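Local atomic coordinates of dihydrofolate reductase (Enterococcus faecalis, PDB entry 4M7U), a protein that probably catalyses the NADPH-dependent reduction of dihydrofolate to tetrahydrofolate, which feeds glycine, purine and DNA precursor synthesis, and binds NADP in this structure. Residues 37-42 and 46-51. Numbering follows the deposited sequence.
Sequences KFFKEK and NTLVLG. With NAP (NADP nicotinamide-adenine-dinucleotide phosphate), chain B.
Phe39 and Leu48 meet where helix 33-43 of the dihydrofolate reductase fold packs on strand 47-51, an inner strand of the mixed central sheet. A short connection joins the two elements. Between residues 37-42 and 46-51 there are two close contacts, one apolar and one polar.

The apolar contact is narrow. Phe39 CZ lies 3.9 Å from Leu48 CD1 and 4.1 Å from Leu48 CD2, so the far end of the ring meets both methyls of the leucine. The two side chains cross at about a right angle. Phe39 places CG anti to its own N (chi1 176°), which carries the ring out from the helix to the strand. Ile13 of strand 9-17 and Leu63 also touch this ring, while Val103 of strand 101-104 packs against Leu48.

At the far end of the strand, Gly51 is the N-cap of the next helix and lies against NADP, with Gly51 CA 3.5 Å from O4B of the cofactor.

The polar contact ties the connection to the end of the helix. The Asn46 side-chain amide bonds two backbone groups: OD1 accepts from Val101 N, at the start of strand 101-104, and ND2 donates to Lys42 O. Using both ends of the amide should fix its rotation. The Asn46 ND2 to Lys42 O bond is 3.1 Å long. It is bent, with 143° at the hydrogen, and ND2 lies above the Lys42 carbonyl plane.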
ATOM      1  N   LYS A  37       1.809   7.444 -10.913  1.00 20.61           N
ATOM      2  CA  LYS A  37       2.002   8.858 -10.613  1.00 25.01           C
ATOM      3  C   LYS A  37       1.140   9.286  -9.414  1.00 27.99           C
ATOM      4  O   LYS A  37       1.614  10.000  -8.528  1.00 23.67           O
ATOM      5  CB  LYS A  37       1.765   9.728 -11.860  1.00 19.72           C
ATOM      6  CG  LYS A  37       1.923  11.212 -11.599  1.00 29.88           C
ATOM      7  CD  LYS A  37       2.063  12.039 -12.877  1.00 36.94           C
ATOM      8  CE  LYS A  37       0.864  11.896 -13.812  1.00 58.03           C
ATOM      9  NZ  LYS A  37       1.096  10.889 -14.903  1.00 50.82           N
ATOM     10  N   PHE A  38      -0.105   8.819  -9.361  1.00 17.31           N
ATOM     11  CA  PHE A  38      -0.945   9.072  -8.187  1.00 25.82           C
ATOM     12  C   PHE A  38      -0.288   8.498  -6.916  1.00 24.78           C
ATOM     13  O   PHE A  38      -0.272   9.126  -5.857  1.00 19.00           O
ATOM     14  CB  PHE A  38      -2.331   8.449  -8.384  1.00 24.27           C
ATOM     15  CG  PHE A  38      -3.226   8.555  -7.175  1.00 18.68           C
ATOM     16  CD1 PHE A  38      -3.941   9.720  -6.920  1.00 32.91           C
ATOM     17  CD2 PHE A  38      -3.369   7.489  -6.304  1.00 23.73           C
ATOM     18  CE1 PHE A  38      -4.766   9.820  -5.810  1.00 28.86           C
ATOM     19  CE2 PHE A  38      -4.204   7.582  -5.187  1.00 25.25           C
ATOM     20  CZ  PHE A  38      -4.901   8.743  -4.943  1.00 18.57           C
ATOM     21  N   PHE A  39       0.260   7.298  -7.051  1.00 21.25           N
ATOM     22  CA  PHE A  39       0.890   6.591  -5.947  1.00 12.66           C
ATOM     23  C   PHE A  39       2.094   7.380  -5.437  1.00 21.36           C
ATOM     24  O   PHE A  39       2.310   7.518  -4.220  1.00 18.00           O
ATOM     25  CB  PHE A  39       1.319   5.203  -6.430  1.00 15.87           C
ATOM     26  CG  PHE A  39       2.071   4.397  -5.404  1.00 26.38           C
ATOM     27  CD1 PHE A  39       1.392   3.588  -4.504  1.00 24.35           C
ATOM     28  CD2 PHE A  39       3.455   4.431  -5.353  1.00 20.01           C
ATOM     29  CE1 PHE A  39       2.076   2.836  -3.572  1.00 21.44           C
ATOM     30  CE2 PHE A  39       4.148   3.686  -4.411  1.00 20.45           C
ATOM     31  CZ  PHE A  39       3.457   2.887  -3.524  1.00 24.75           C
ATOM     32  N   LYS A  40       2.891   7.900  -6.359  1.00 15.70           N
ATOM     33  CA  LYS A  40       4.053   8.669  -5.934  1.00 31.30           C
ATOM     34  C   LYS A  40       3.642   9.945  -5.206  1.00 22.07           C
ATOM     35  O   LYS A  40       4.296  10.348  -4.245  1.00 23.48           O
ATOM     36  CB  LYS A  40       4.998   8.952  -7.106  1.00 26.20           C
ATOM     37  CG  LYS A  40       5.761   7.708  -7.556  1.00 35.64           C
ATOM     38  CD  LYS A  40       6.808   8.040  -8.611  1.00 49.07           C
ATOM     39  CE  LYS A  40       7.201   6.811  -9.425  1.00 41.01           C
ATOM     40  NZ  LYS A  40       8.124   7.182 -10.537  1.00 51.14           N
ATOM     41  N   GLU A  41       2.546  10.556  -5.644  1.00 21.21           N
ATOM     42  CA  GLU A  41       2.038  11.763  -5.002  1.00 21.43           C
ATOM     43  C   GLU A  41       1.657  11.495  -3.547  1.00 22.55           C
ATOM     44  O   GLU A  41       1.901  12.316  -2.665  1.00 25.73           O
ATOM     45  CB  GLU A  41       0.823  12.289  -5.763  1.00 28.45           C
ATOM     46  CG  GLU A  41       0.029  13.357  -5.018  1.00 43.74           C
ATOM     47  CD  GLU A  41       0.432  14.769  -5.417  1.00 78.77           C
ATOM     48  OE1 GLU A  41       0.528  15.040  -6.638  1.00 77.77           O
ATOM     49  OE2 GLU A  41       0.650  15.606  -4.510  1.00 70.73           O
ATOM     50  N   LYS A  42       1.077  10.324  -3.302  1.00 22.26           N
ATOM     51  CA  LYS A  42       0.593   9.960  -1.972  1.00 20.65           C
ATOM     52  C   LYS A  42       1.705   9.496  -1.028  1.00 24.23           C
ATOM     53  O   LYS A  42       1.562   9.572   0.194  1.00 28.01           O
ATOM     54  CB  LYS A  42      -0.479   8.867  -2.081  1.00 20.03           C
ATOM     55  CG  LYS A  42      -1.844   9.342  -2.579  1.00 21.53           C
ATOM     56  CD  LYS A  42      -2.610  10.066  -1.461  1.00 21.29           C
ATOM     57  CE  LYS A  42      -4.081  10.288  -1.845  1.00 32.23           C
ATOM     58  NZ  LYS A  42      -4.454  11.714  -2.096  1.00 43.59           N
ATOM     59  N   ASN A  46       6.664  10.847   2.517  1.00 20.93           N
ATOM     60  CA  ASN A  46       6.073  10.070   3.610  1.00 19.39           C
ATOM     61  C   ASN A  46       6.850   8.780   3.891  1.00 19.40           C
ATOM     62  O   ASN A  46       8.003   8.630   3.473  1.00 23.39           O
ATOM     63  CB  ASN A  46       4.599   9.753   3.327  1.00 17.10           C
ATOM     64  CG  ASN A  46       3.708  10.970   3.472  1.00 29.70           C
ATOM     65  OD1 ASN A  46       3.746  11.667   4.495  1.00 21.66           O
ATOM     66  ND2 ASN A  46       2.906  11.241   2.446  1.00 26.96           N
ATOM     67  N   THR A  47       6.219   7.857   4.611  1.00 14.41           N
ATOM     68  CA  THR A  47       6.797   6.539   4.812  1.00 16.39           C
ATOM     69  C   THR A  47       5.978   5.482   4.074  1.00 12.73           C
ATOM     70  O   THR A  47       4.745   5.525   4.065  1.00 16.79           O
ATOM     71  CB  THR A  47       6.927   6.199   6.312  1.00 12.79           C
ATOM     72  OG1 THR A  47       7.796   7.159   6.926  1.00 16.37           O
ATOM     73  CG2 THR A  47       7.524   4.802   6.495  1.00 13.27           C
ATOM     74  N   LEU A  48       6.669   4.554   3.425  1.00 14.99           N
ATOM     75  CA  LEU A  48       6.016   3.469   2.713  1.00 11.67           C
ATOM     76  C   LEU A  48       6.399   2.126   3.369  1.00 12.06           C
ATOM     77  O   LEU A  48       7.592   1.834   3.540  1.00 15.05           O
ATOM     78  CB  LEU A  48       6.445   3.489   1.244  1.00 15.71           C
ATOM     79  CG  LEU A  48       5.888   2.348   0.388  1.00 16.17           C
ATOM     80  CD1 LEU A  48       4.369   2.499   0.230  1.00  8.97           C
ATOM     81  CD2 LEU A  48       6.577   2.288  -0.969  1.00 16.23           C
ATOM     82  N   VAL A  49       5.398   1.327   3.743  1.00  9.52           N
ATOM     83  CA  VAL A  49       5.630   0.025   4.392  1.00 11.43           C
ATOM     84  C   VAL A  49       5.366  -1.108   3.411  1.00 17.07           C
ATOM     85  O   VAL A  49       4.279  -1.188   2.838  1.00 11.23           O
ATOM     86  CB  VAL A  49       4.710  -0.179   5.627  1.00 11.05           C
ATOM     87  CG1 VAL A  49       4.980  -1.539   6.288  1.00  9.96           C
ATOM     88  CG2 VAL A  49       4.915   0.949   6.628  1.00  8.35           C
ATOM     89  N   LEU A  50       6.356  -1.984   3.223  1.00 12.73           N
ATOM     90  CA  LEU A  50       6.235  -3.098   2.282  1.00 11.55           C
ATOM     91  C   LEU A  50       6.641  -4.437   2.922  1.00 19.15           C
ATOM     92  O   LEU A  50       7.681  -4.524   3.582  1.00 13.11           O
ATOM     93  CB  LEU A  50       7.119  -2.853   1.055  1.00 13.16           C
ATOM     94  CG  LEU A  50       6.877  -1.618   0.190  1.00 15.38           C
ATOM     95  CD1 LEU A  50       7.946  -1.530  -0.905  1.00 10.73           C
ATOM     96  CD2 LEU A  50       5.496  -1.718  -0.430  1.00 12.97           C
ATOM     97  N   GLY A  51       5.837  -5.482   2.715  1.00  8.97           N
ATOM     98  CA  GLY A  51       6.246  -6.818   3.121  1.00  8.99           C
ATOM     99  C   GLY A  51       7.461  -7.226   2.306  1.00 13.65           C
ATOM    100  O   GLY A  51       7.707  -6.658   1.229  1.00 14.33           O
TER
HETATM  101  PA  NAP B 201       3.977  -9.594   1.176  0.61 21.34           P
HETATM  102  O1A NAP B 201       2.779  -9.192   2.091  0.61 13.92           O
HETATM  103  O2A NAP B 201       4.461  -8.434   0.326  0.61 14.61           O
HETATM  104  O5B NAP B 201       5.186 -10.033   2.069  0.61 20.41           O
HETATM  105  C5B NAP B 201       5.046 -11.094   2.968  0.61 15.59           C
HETATM  106  C4B NAP B 201       6.212 -11.165   3.903  0.61 17.63           C
HETATM  107  O4B NAP B 201       6.461  -9.930   4.711  0.61 19.58           O
HETATM  108  C3B NAP B 201       6.418 -12.345   4.822  0.61 20.03           C
HETATM  109  O3B NAP B 201       6.674 -13.604   4.321  0.61 18.73           O
HETATM  110  C2B NAP B 201       7.343 -11.786   5.836  0.39 17.68           C
HETATM  111  O2B NAP B 201       8.702 -11.784   5.592  0.39 19.54           O
HETATM  112  C1B NAP B 201       6.605 -10.487   6.079  0.61 18.56           C
HETATM  113  N9A NAP B 201       5.763 -10.005   7.129  0.61 20.83           N
HETATM  114  C8A NAP B 201       4.465  -9.734   6.987  0.61 19.07           C
HETATM  115  N7A NAP B 201       3.949  -9.452   8.285  0.39 21.95           N
HETATM  116  C5A NAP B 201       4.988  -9.600   9.206  0.39 22.76           C
HETATM  117  C6A NAP B 201       5.025  -9.447  10.598  0.39 20.95           C
HETATM  118  N6A NAP B 201       3.831  -9.071  11.309  0.61 16.74           N
HETATM  119  N1A NAP B 201       6.178  -9.654  11.229  0.61 22.39           N
HETATM  120  C2A NAP B 201       7.316 -10.003  10.546  0.39 18.35           C
HETATM  121  N3A NAP B 201       7.280 -10.157   9.162  0.39 19.02           N
HETATM  122  C4A NAP B 201       6.113  -9.949   8.533  0.39 21.53           C
HETATM  123  O3  NAP B 201       3.628 -10.839   0.265  0.61 20.89           O
HETATM  124  PN  NAP B 201       2.175 -11.264  -0.207  0.61 20.82           P
HETATM  125  O1N NAP B 201       1.363 -11.804   1.011  0.61 28.82           O
HETATM  126  O2N NAP B 201       1.416 -10.124  -0.853  0.61 17.80           O
HETATM  127  O5D NAP B 201       2.421 -12.371  -1.311  0.61 26.98           O
HETATM  128  C5D NAP B 201       3.628 -12.293  -2.032  0.61 21.65           C
HETATM  129  C4D NAP B 201       4.222 -13.583  -2.568  0.61 31.70           C
HETATM  130  O4D NAP B 201       3.560 -14.874  -2.265  0.61 28.70           O
HETATM  131  C3D NAP B 201       4.719 -13.671  -4.011  0.61 20.25           C
HETATM  132  O3D NAP B 201       6.019 -13.792  -4.252  0.61 38.17           O
HETATM  133  C2D NAP B 201       3.823 -14.683  -4.667  0.61 24.92           C
HETATM  134  O2D NAP B 201       4.203 -15.336  -5.820  0.61 32.32           O
HETATM  135  C1D NAP B 201       3.222 -15.507  -3.547  0.61 31.99           C
HETATM  136  N1N NAP B 201       2.051 -16.345  -3.640  0.61 37.40           N
HETATM  137  C2N NAP B 201       1.875 -17.509  -4.493  0.61 28.53           C
HETATM  138  C3N NAP B 201       0.607 -18.365  -4.382  0.61 29.83           C
HETATM  139  C7N NAP B 201       0.752 -19.807  -4.709  0.61 27.26           C
HETATM  140  O7N NAP B 201       1.773 -20.383  -4.358  0.61 31.84           O
HETATM  141  N7N NAP B 201      -0.050 -20.376  -5.744  0.61 23.51           N
HETATM  142  C4N NAP B 201      -0.644 -17.826  -3.644  0.61 33.30           C
HETATM  143  C5N NAP B 201      -0.447 -16.422  -3.010  0.61 30.05           C
HETATM  144  C6N NAP B 201       0.877 -15.652  -3.164  0.61 33.81           C
HETATM  145  P2B NAP B 201       9.519 -13.065   5.996  0.61 19.40           P
HETATM  146  O1X NAP B 201       8.964 -14.299   5.212  0.61 16.71           O
HETATM  147  O2X NAP B 201      11.003 -12.832   5.576  0.39 20.91           O
HETATM  148  O3X NAP B 201       9.375 -13.286   7.484  0.61 16.59           O